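Local structure of periplasmic binding protein/LacI transcriptional regulator (Shewanella sp. ANA-3, 5OCP) at residues 6-11 with 87-92. The protein probably captures arabinose in its furanose form in the periplasm, binding both the alpha and the beta anomer, for delivery to an ABC transporter. Numbering follows the deposited sequence.
Sequences SQVGSE and VDRNIK. With AHR (alpha-L-arabinofuranose), chain I; FUB (beta-L-arabinofuranose), chain J.
Glu11 and Arg89 meet chiefly through a sugar: their direct salt bridge, Glu11 OE2 to Arg89 NH2, spans 3.6 Å, while each group holds arabinofuranose more closely. No hydrogen bond joins the two segments, which take in the C-terminal ends of the parallel strands 2-7 and 84-87 of one lobe and the loops after them, a placement of ligand loops familiar from periplasmic binding proteins. The alpha and beta anomers are modelled superposed in one pocket. Arg89 extends from CG to NE (chi2 178°), which carries its guanidinium along the sugar. Arg89 NE donates in plane to O5 of either anomer at 3.0 Å (164°). Arg89 NH2 donates to the ring oxygen O4 at 2.9 Å, also nearly straight (167°). Asp88 OD1 lies 2.6 Å from the same O5, so that hydroxyl is met by carboxylate and guanidinium together. At the anomeric end, Glu11 OE2 comes within 2.6 Å of O1 in both forms. Arg15 forms salt bridges with both Glu11 and Asp88; Val65 O accepts from Arg89 NH1, which, with the sugar bonds, helps to fix the guanidinium's rotation. Val8 CG1 comes obliquely to Arg89 NH1 at 4.4 Å. A leucine in place of Arg89 would probably leave O4 and O5 without these donors and Glu11 with one positive neighbour fewer. The chemistry implies recognition by shared polar contacts: one carboxylate oxygen serves either placement of O1, consistent with binding of both anomers.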
ATOM      1  N   SER A   6       5.158   0.721  14.961  1.00 12.90           N
ATOM      2  CA  SER A   6       5.950   1.666  14.203  1.00 12.87           C
ATOM      3  C   SER A   6       5.420   1.789  12.793  1.00 12.41           C
ATOM      4  O   SER A   6       5.570   0.849  11.962  1.00 13.38           O
ATOM      5  CB  SER A   6       7.422   1.284  14.187  1.00 13.42           C
ATOM      6  OG  SER A   6       8.124   2.153  13.236  1.00 13.37           O
ATOM      7  N   GLN A   7       4.729   2.902  12.485  1.00 12.51           N
ATOM      8  CA  GLN A   7       4.171   3.192  11.170  1.00 12.40           C
ATOM      9  C   GLN A   7       5.114   4.004  10.334  1.00 13.42           C
ATOM     10  O   GLN A   7       5.901   4.845  10.878  1.00 13.13           O
ATOM     11  CB  GLN A   7       2.827   3.896  11.373  1.00 12.38           C
ATOM     12  CG  GLN A   7       2.025   4.310  10.163  1.00 12.78           C
ATOM     13  CD  GLN A   7       1.581   3.131   9.344  1.00 12.74           C
ATOM     14  OE1 GLN A   7       2.384   2.444   8.709  1.00 13.16           O
ATOM     15  NE2 GLN A   7       0.273   2.932   9.299  1.00 13.18           N
ATOM     16  N   VAL A   8       5.021   3.793   9.039  1.00 13.43           N
ATOM     17  CA  VAL A   8       5.869   4.471   8.063  1.00 14.39           C
ATOM     18  C   VAL A   8       5.761   6.014   8.122  1.00 16.45           C
ATOM     19  O   VAL A   8       6.803   6.732   8.064  1.00 15.73           O
ATOM     20  CB  VAL A   8       5.494   3.980   6.649  1.00 15.85           C
ATOM     21  CG1 VAL A   8       6.139   4.805   5.584  1.00 17.54           C
ATOM     22  CG2 VAL A   8       5.807   2.451   6.493  1.00 15.21           C
ATOM     23  N   GLY A   9       4.535   6.487   8.066  1.00 15.41           N
ATOM     24  CA  GLY A   9       4.244   7.891   7.827  1.00 16.93           C
ATOM     25  C   GLY A   9       2.800   8.099   7.427  1.00 16.23           C
ATOM     26  O   GLY A   9       1.931   7.354   7.856  1.00 16.60           O
ATOM     27  N   SER A  10       2.575   9.077   6.558  1.00 16.68           N
ATOM     28  CA  SER A  10       1.235   9.496   6.137  1.00 18.13           C
ATOM     29  C   SER A  10       1.232   9.899   4.677  1.00 17.89           C
ATOM     30  O   SER A  10       0.530  10.822   4.269  1.00 20.98           O
ATOM     31  CB  SER A  10       0.726  10.593   7.081  1.00 21.42           C
ATOM     32  OG  SER A  10       1.626  11.656   7.006  1.00 25.41           O
ATOM     33  N   GLU A  11       2.018   9.199   3.854  1.00 16.58           N
ATOM     34  CA  GLU A  11       2.222   9.570   2.464  1.00 17.24           C
ATOM     35  C   GLU A  11       0.951   9.494   1.561  1.00 17.43           C
ATOM     36  O   GLU A  11       0.900  10.127   0.520  1.00 17.86           O
ATOM     37  CB  GLU A  11       3.349   8.741   1.821  1.00 18.15           C
ATOM     38  CG  GLU A  11       3.108   7.240   1.562  1.00 17.49           C
ATOM     39  CD  GLU A  11       3.189   6.324   2.790  1.00 16.90           C
ATOM     40  OE1 GLU A  11       3.489   6.790   3.909  1.00 15.97           O
ATOM     41  OE2 GLU A  11       2.827   5.131   2.655  1.00 16.54           O
ATOM     42  N   VAL A  87       4.126  -6.078   9.310  1.00 13.15           N
ATOM     43  CA  VAL A  87       2.894  -5.885   8.592  1.00 12.70           C
ATOM     44  C   VAL A  87       3.139  -5.007   7.339  1.00 13.21           C
ATOM     45  O   VAL A  87       4.028  -4.181   7.306  1.00 12.80           O
ATOM     46  CB  VAL A  87       1.798  -5.214   9.407  1.00 13.27           C
ATOM     47  CG1 VAL A  87       1.391  -6.148  10.554  1.00 13.01           C
ATOM     48  CG2 VAL A  87       2.228  -3.862   9.948  1.00 13.76           C
ATOM     49  N   ASP A  88       2.340  -5.273   6.335  1.00 12.95           N
ATOM     50  CA  ASP A  88       2.243  -4.426   5.135  1.00 13.57           C
ATOM     51  C   ASP A  88       3.431  -4.715   4.260  1.00 13.57           C
ATOM     52  O   ASP A  88       3.373  -5.694   3.480  1.00 14.22           O
ATOM     53  CB  ASP A  88       1.956  -2.962   5.531  1.00 15.22           C
ATOM     54  CG  ASP A  88       2.245  -1.966   4.385  1.00 16.34           C
ATOM     55  OD1 ASP A  88       2.104  -2.362   3.188  1.00 15.39           O
ATOM     56  OD2 ASP A  88       2.683  -0.800   4.666  1.00 17.26           O
ATOM     57  N   ARG A  89       4.525  -3.986   4.383  1.00 12.84           N
ATOM     58  CA  ARG A  89       5.719  -4.241   3.585  1.00 12.48           C
ATOM     59  C   ARG A  89       6.561  -5.354   4.214  1.00 12.26           C
ATOM     60  O   ARG A  89       6.094  -6.077   5.138  1.00 16.24           O
ATOM     61  CB  ARG A  89       6.495  -2.956   3.314  1.00 12.23           C
ATOM     62  CG  ARG A  89       5.622  -1.903   2.655  1.00 12.27           C
ATOM     63  CD  ARG A  89       6.378  -0.599   2.435  1.00 11.99           C
ATOM     64  NE  ARG A  89       5.459   0.425   1.845  1.00 11.85           N
ATOM     65  CZ  ARG A  89       5.795   1.715   1.710  1.00 12.03           C
ATOM     66  NH1 ARG A  89       6.960   2.186   2.120  1.00 13.01           N
ATOM     67  NH2 ARG A  89       4.886   2.596   1.254  1.00 12.65           N
ATOM     68  N   ASN A  90       7.709  -5.569   3.619  1.00 14.10           N
ATOM     69  CA  ASN A  90       8.555  -6.694   4.068  1.00 13.63           C
ATOM     70  C   ASN A  90       9.908  -6.177   4.508  1.00 16.09           C
ATOM     71  O   ASN A  90      10.376  -5.089   4.180  1.00 15.26           O
ATOM     72  CB  ASN A  90       8.751  -7.748   2.957  1.00 15.41           C
ATOM     73  CG  ASN A  90       9.112  -9.147   3.480  1.00 19.37           C
ATOM     74  OD1 ASN A  90       9.044  -9.416   4.675  1.00 19.16           O
ATOM     75  ND2 ASN A  90       9.590  -9.999   2.579  1.00 21.85           N
ATOM     76  N   ILE A  91      10.625  -7.049   5.203  1.00 17.46           N
ATOM     77  CA  ILE A  91      12.018  -6.818   5.585  1.00 19.79           C
ATOM     78  C   ILE A  91      12.864  -7.910   4.909  1.00 20.68           C
ATOM     79  O   ILE A  91      12.339  -8.976   4.575  1.00 25.03           O
ATOM     80  CB  ILE A  91      12.185  -6.837   7.112  1.00 19.76           C
ATOM     81  CG1 ILE A  91      11.888  -8.214   7.673  1.00 26.30           C
ATOM     82  CG2 ILE A  91      11.339  -5.746   7.780  1.00 19.11           C
ATOM     83  CD1 ILE A  91      12.155  -8.383   9.172  1.00 27.94           C
ATOM     84  N   LYS A  92      14.094  -7.599   4.587  1.00 20.88           N
ATOM     85  CA  LYS A  92      15.043  -8.635   4.143  1.00 26.36           C
ATOM     86  C   LYS A  92      15.960  -8.986   5.292  1.00 22.80           C
ATOM     87  O   LYS A  92      16.784  -8.162   5.689  1.00 25.50           O
ATOM     88  CB  LYS A  92      15.836  -8.159   2.919  1.00 32.20           C
ATOM     89  CG  LYS A  92      15.001  -8.026   1.662  1.00 41.90           C
ATOM     90  CD  LYS A  92      14.299  -9.273   1.163  1.00 48.82           C
ATOM     91  CE  LYS A  92      13.428  -8.979  -0.052  1.00 54.24           C
ATOM     92  NZ  LYS A  92      14.199  -8.711  -1.310  1.00 55.95           N
TER
HETATM   93  O5  AHR I 407       2.639  -0.521   1.472  0.50  9.68           O
HETATM   94  C5  AHR I 407       1.381  -0.201   0.964  0.50  9.29           C
HETATM   95  C4  AHR I 407       1.472   1.013   0.056  0.50  9.24           C
HETATM   96  O4  AHR I 407       2.097   2.092   0.709  0.50  8.99           O
HETATM   97  C3  AHR I 407       0.082   1.479  -0.416  0.50  9.08           C
HETATM   98  O3  AHR I 407      -0.280   0.736  -1.535  0.50  9.41           O
HETATM   99  C2  AHR I 407       0.378   2.952  -0.645  0.50  9.17           C
HETATM  100  O2  AHR I 407      -0.729   3.804  -0.668  0.50  9.41           O
HETATM  101  C1  AHR I 407       1.229   3.228   0.581  0.50  9.47           C
HETATM  102  O1  AHR I 407       1.962   4.323   0.364  0.50 10.09           O
HETATM  103  O5  FUB J 408       2.638  -0.521   1.471  0.50 14.06           O
HETATM  104  C5  FUB J 408       1.382  -0.193   0.964  0.50 12.97           C
HETATM  105  C4  FUB J 408       1.474   1.024   0.060  0.50 12.74           C
HETATM  106  O4  FUB J 408       2.112   2.104   0.698  0.50 12.21           O
HETATM  107  C3  FUB J 408       0.089   1.498  -0.409  0.50 12.38           C
HETATM  108  O3  FUB J 408      -0.281   0.739  -1.519  0.50 12.84           O
HETATM  109  C2  FUB J 408       0.392   2.961  -0.711  0.50 12.46           C
HETATM  110  O2  FUB J 408      -0.732   3.808  -0.678  0.50 12.95           O
HETATM  111  C1  FUB J 408       1.514   3.337   0.257  0.50 12.39           C
HETATM  112  O1  FUB J 408       0.936   3.881   1.340  0.50 13.65           O